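Local coordinates for beta-ketoacyl-[acyl-carrier-protein] synthase III (Pseudomonas aeruginosa, PDB 2X3E) that probably catalyses the first condensation of fatty acid synthesis, joining acetyl-CoA and malonyl-ACP to give 3-oxobutanoyl-ACP, at residues G69-S81 and V94-L108. The protein carries 1 engineered substitution. Sequence-based numbering, arbitrary orientation.
Sequences GLERVDAVVLATS and VAARLGLVGALAFDL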
loop_
_atom_site.group_PDB
_atom_site.type_symbol
_atom_site.label_atom_id
_atom_site.label_comp_id
_atom_site.label_asym_id
_atom_site.label_seq_id
_atom_site.Cartn_x
_atom_site.Cartn_y
_atom_site.Cartn_z
ATOM N N GLY A 69 5.587 10.479 -23.204
ATOM C CA GLY A 69 4.799 10.766 -24.402
ATOM C C GLY A 69 3.444 10.075 -24.355
ATOM O O GLY A 69 2.852 9.794 -25.395
ATOM N N LEU A 70 2.958 9.801 -23.146
ATOM C CA LEU A 70 1.675 9.148 -22.941
ATOM C C LEU A 70 0.749 10.112 -22.216
ATOM O O LEU A 70 1.200 10.873 -21.364
ATOM C CB LEU A 70 1.843 7.886 -22.094
ATOM C CG LEU A 70 2.715 6.762 -22.651
ATOM C CD1 LEU A 70 2.812 5.640 -21.619
ATOM C CD2 LEU A 70 2.167 6.234 -23.978
ATOM N N GLU A 71 -0.537 10.091 -22.559
ATOM C CA GLU A 71 -1.506 10.942 -21.877
ATOM C C GLU A 71 -2.450 10.144 -20.980
ATOM O O GLU A 71 -3.213 10.725 -20.213
ATOM C CB GLU A 71 -2.270 11.774 -22.899
ATOM C CG GLU A 71 -1.332 12.613 -23.757
ATOM C CD GLU A 71 -2.059 13.474 -24.749
ATOM O OE1 GLU A 71 -3.308 13.529 -24.694
ATOM O OE2 GLU A 71 -1.377 14.094 -25.594
ATOM N N ARG A 72 -2.376 8.813 -21.060
ATOM C CA ARG A 72 -3.140 7.922 -20.184
ATOM C C ARG A 72 -2.292 6.744 -19.747
ATOM O O ARG A 72 -1.446 6.274 -20.504
ATOM C CB ARG A 72 -4.379 7.374 -20.899
ATOM C CG ARG A 72 -5.579 8.252 -20.779
ATOM C CD ARG A 72 -6.757 7.723 -21.594
ATOM N NE ARG A 72 -7.673 8.827 -21.851
ATOM C CZ ARG A 72 -7.535 9.715 -22.831
ATOM N NH1 ARG A 72 -6.533 9.627 -23.705
ATOM N NH2 ARG A 72 -8.419 10.698 -22.952
ATOM N N VAL A 73 -2.526 6.285 -18.521
ATOM C CA VAL A 73 -2.024 4.998 -18.041
ATOM C C VAL A 73 -3.167 4.271 -17.319
ATOM O O VAL A 73 -4.163 4.900 -16.939
ATOM C CB VAL A 73 -0.794 5.158 -17.106
ATOM C CG1 VAL A 73 0.387 5.771 -17.880
ATOM C CG2 VAL A 73 -1.130 6.001 -15.872
ATOM N N ASP A 74 -3.029 2.961 -17.131
ATOM C CA ASP A 74 -4.116 2.149 -16.552
ATOM C C ASP A 74 -4.140 2.195 -15.031
ATOM O O ASP A 74 -5.172 1.913 -14.418
ATOM C CB ASP A 74 -4.002 0.687 -17.004
ATOM C CG ASP A 74 -4.314 0.492 -18.469
ATOM O OD1 ASP A 74 -5.246 1.149 -18.983
ATOM O OD2 ASP A 74 -3.638 -0.341 -19.114
ATOM N N ALA A 75 -3.001 2.542 -14.431
ATOM C CA ALA A 75 -2.797 2.421 -12.997
ATOM C C ALA A 75 -1.941 3.568 -12.454
ATOM O O ALA A 75 -1.017 4.041 -13.128
ATOM C CB ALA A 75 -2.135 1.076 -12.675
ATOM N N VAL A 76 -2.273 4.013 -11.244
ATOM C CA VAL A 76 -1.497 5.024 -10.535
ATOM C C VAL A 76 -1.244 4.549 -9.107
ATOM O O VAL A 76 -2.173 4.414 -8.319
ATOM C CB VAL A 76 -2.225 6.393 -10.486
ATOM C CG1 VAL A 76 -1.376 7.402 -9.725
ATOM C CG2 VAL A 76 -2.533 6.894 -11.898
ATOM N N VAL A 77 0.020 4.299 -8.779
ATOM C CA VAL A 77 0.391 3.806 -7.455
ATOM C C VAL A 77 1.352 4.784 -6.788
ATOM O O VAL A 77 2.310 5.233 -7.415
ATOM C CB VAL A 77 1.004 2.395 -7.548
ATOM C CG1 VAL A 77 1.582 1.951 -6.196
ATOM C CG2 VAL A 77 -0.051 1.406 -8.040
ATOM N N LEU A 78 1.053 5.156 -5.538
ATOM C CA LEU A 78 1.956 5.976 -4.742
ATOM C C LEU A 78 2.617 5.121 -3.680
ATOM O O LEU A 78 1.933 4.452 -2.888
ATOM C CB LEU A 78 1.237 7.138 -4.050
ATOM C CG LEU A 78 0.388 8.160 -4.815
ATOM C CD1 LEU A 78 0.393 9.500 -4.069
ATOM C CD2 LEU A 78 0.772 8.337 -6.288
ATOM N N ALA A 79 3.944 5.135 -3.680
ATOM C CA ALA A 79 4.737 4.584 -2.585
ATOM C C ALA A 79 4.985 5.726 -1.606
ATOM O O ALA A 79 5.733 6.655 -1.926
ATOM C CB ALA A 79 6.047 4.028 -3.110
ATOM N N THR A 80 4.329 5.675 -0.443
ATOM C CA THR A 80 4.390 6.760 0.550
ATOM C C THR A 80 4.096 6.273 1.968
ATOM O O THR A 80 3.372 5.294 2.161
ATOM C CB THR A 80 3.401 7.924 0.214
ATOM O OG1 THR A 80 3.673 9.054 1.050
ATOM C CG2 THR A 80 1.935 7.514 0.402
ATOM N N SER A 81 4.680 6.965 2.944
ATOM C CA SER A 81 4.355 6.797 4.365
ATOM C C SER A 81 3.724 8.078 4.938
ATOM O O SER A 81 3.532 8.195 6.147
ATOM C CB SER A 81 5.618 6.466 5.160
ATOM O OG SER A 81 6.301 5.365 4.593
ATOM N N VAL A 94 -4.824 11.706 -6.693
ATOM C CA VAL A 94 -3.771 12.073 -7.628
ATOM C C VAL A 94 -4.132 11.626 -9.055
ATOM O O VAL A 94 -4.033 12.413 -9.996
ATOM C CB VAL A 94 -2.411 11.488 -7.197
ATOM C CG1 VAL A 94 -1.359 11.725 -8.272
ATOM C CG2 VAL A 94 -1.979 12.109 -5.858
ATOM N N ALA A 95 -4.574 10.378 -9.205
ATOM C CA ALA A 95 -4.993 9.864 -10.512
ATOM C C ALA A 95 -6.071 10.772 -11.117
ATOM O O ALA A 95 -5.961 11.192 -12.271
ATOM C CB ALA A 95 -5.492 8.421 -10.396
ATOM N N ALA A 96 -7.086 11.109 -10.322
ATOM C CA ALA A 96 -8.169 11.978 -10.784
ATOM C C ALA A 96 -7.649 13.340 -11.244
ATOM O O ALA A 96 -8.054 13.845 -12.293
ATOM C CB ALA A 96 -9.217 12.169 -9.688
ATOM N N ARG A 97 -6.742 13.921 -10.458
ATOM C CA ARG A 97 -6.174 15.235 -10.775
ATOM C C ARG A 97 -5.216 15.216 -11.977
ATOM O O ARG A 97 -4.898 16.270 -12.521
ATOM C CB ARG A 97 -5.491 15.842 -9.541
ATOM C CG ARG A 97 -6.488 16.302 -8.488
ATOM C CD ARG A 97 -5.852 17.189 -7.425
ATOM N NE ARG A 97 -5.348 18.449 -7.984
ATOM C CZ ARG A 97 -5.050 19.536 -7.273
ATOM N NH1 ARG A 97 -5.225 19.563 -5.952
ATOM N NH2 ARG A 97 -4.587 20.619 -7.894
ATOM N N LEU A 98 -4.768 14.028 -12.380
ATOM C CA LEU A 98 -4.006 13.842 -13.624
ATOM C C LEU A 98 -4.900 13.634 -14.842
ATOM O O LEU A 98 -4.396 13.411 -15.946
ATOM C CB LEU A 98 -3.089 12.629 -13.500
ATOM C CG LEU A 98 -1.903 12.775 -12.555
ATOM C CD1 LEU A 98 -1.297 11.417 -12.310
ATOM C CD2 LEU A 98 -0.878 13.745 -13.144
ATOM N N GLY A 99 -6.217 13.682 -14.640
ATOM C CA GLY A 99 -7.186 13.388 -15.696
ATOM C C GLY A 99 -7.398 11.895 -15.891
ATOM O O GLY A 99 -7.922 11.478 -16.926
ATOM N N LEU A 100 -7.002 11.093 -14.897
ATOM C CA LEU A 100 -7.025 9.630 -15.018
ATOM C C LEU A 100 -8.040 8.965 -14.080
ATOM O O LEU A 100 -7.795 7.880 -13.546
ATOM C CB LEU A 100 -5.625 9.056 -14.776
ATOM C CG LEU A 100 -4.492 9.675 -15.596
ATOM C CD1 LEU A 100 -3.179 9.028 -15.227
ATOM C CD2 LEU A 100 -4.757 9.560 -17.103
ATOM N N VAL A 101 -9.184 9.615 -13.893
ATOM C CA VAL A 101 -10.319 8.990 -13.220
ATOM C C VAL A 101 -10.603 7.634 -13.871
ATOM O O VAL A 101 -10.534 7.512 -15.087
ATOM C CB VAL A 101 -11.585 9.859 -13.330
ATOM C CG1 VAL A 101 -11.955 10.091 -14.794
ATOM C CG2 VAL A 101 -12.746 9.212 -12.588
ATOM N N GLY A 102 -10.906 6.631 -13.056
ATOM C CA GLY A 102 -11.135 5.276 -13.543
ATOM C C GLY A 102 -9.940 4.357 -13.372
ATOM O O GLY A 102 -10.097 3.139 -13.349
ATOM N N ALA A 103 -8.745 4.929 -13.249
ATOM C CA ALA A 103 -7.530 4.136 -13.112
ATOM C C ALA A 103 -7.516 3.347 -11.807
ATOM O O ALA A 103 -8.045 3.800 -10.776
ATOM C CB ALA A 103 -6.294 5.035 -13.189
ATOM N N LEU A 104 -6.924 2.158 -11.882
ATOM C CA LEU A 104 -6.526 1.382 -10.713
ATOM C C LEU A 104 -5.615 2.292 -9.883
ATOM O O LEU A 104 -4.654 2.823 -10.414
ATOM C CB LEU A 104 -5.776 0.144 -11.220
ATOM C CG LEU A 104 -5.075 -0.910 -10.378
ATOM C CD1 LEU A 104 -4.652 -2.040 -11.329
ATOM C CD2 LEU A 104 -3.888 -0.357 -9.627
ATOM N N ALA A 105 -5.920 2.504 -8.603
ATOM C CA ALA A 105 -5.110 3.427 -7.799
ATOM C C ALA A 105 -5.047 3.018 -6.336
ATOM O O ALA A 105 -6.079 2.760 -5.724
ATOM C CB ALA A 105 -5.661 4.851 -7.923
ATOM N N PHE A 106 -3.833 2.952 -5.793
ATOM C CA PHE A 106 -3.631 2.651 -4.374
ATOM C C PHE A 106 -2.276 3.137 -3.871
ATOM O O PHE A 106 -1.387 3.422 -4.672
ATOM C CB PHE A 106 -3.800 1.137 -4.110
ATOM C CG PHE A 106 -2.742 0.255 -4.759
ATOM C CD1 PHE A 106 -1.562 -0.058 -4.085
ATOM C CD2 PHE A 106 -2.951 -0.301 -6.021
ATOM C CE1 PHE A 106 -0.599 -0.886 -4.663
ATOM C CE2 PHE A 106 -2.006 -1.133 -6.607
ATOM C CZ PHE A 106 -0.819 -1.425 -5.931
ATOM N N ASP A 107 -2.137 3.238 -2.546
ATOM C CA ASP A 107 -0.867 3.599 -1.897
ATOM C C ASP A 107 -0.183 2.342 -1.351
ATOM O O ASP A 107 -0.857 1.428 -0.860
ATOM C CB ASP A 107 -1.080 4.581 -0.732
ATOM C CG ASP A 107 -1.618 5.943 -1.167
ATOM O OD1 ASP A 107 -1.870 6.171 -2.373
ATOM O OD2 ASP A 107 -1.810 6.808 -0.270
ATOM N N LEU A 108 1.152 2.314 -1.426
ATOM C CA LEU A 108 1.966 1.203 -0.933
ATOM C C LEU A 108 2.872 1.728 0.170
ATOM O O LEU A 108 3.504 2.769 0.004
ATOM C CB LEU A 108 2.794 0.605 -2.076
ATOM C CG LEU A 108 3.634 -0.642 -1.766
ATOM C CD1 LEU A 108 3.766 -1.517 -3.016
ATOM C CD2 LEU A 108 5.021 -0.289 -1.202
#
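V76 and L78 bond with N-H and C=O to strand 104-108, which runs parallel to 75-79 at 17°; the ladder opens with L104 N to D74 O and closes with T80 N to L108 O. Its shortest link is L108 N to L78 O, 2.7 Å; F106 N to V76 O, 3.4 Å, is weak. On the face with A75 and V77, F106 CG sits between its backbone N and carbonyl carbon (chi1 66°) and turns the ring toward V77, whose CG2 lies over one face, 3.8 Å from the centroid, a CH-pi contact. Helix 114-127 packs on this side. The two strands and helix 91-97 form a beta-alpha-beta unit of the thiolase fold, with the helix across the other face. There V76 CG2 meets A95 CB at 3.7 Å and L100 CD1 at 4.0 Å, while L78 CD1 reaches V94 CG2. L100, just past the Schellman motif at G99, also sends CD1 to V73 CG2 at 3.7 Å. The buried D107 carboxylate lies alongside L78 and T80 but is gripped by backbone N-H of A91 and T90. At D107 the sheet runs on antiparallel into the second subunit, whose Y117 OH accepts a hydrogen bond from A105 N.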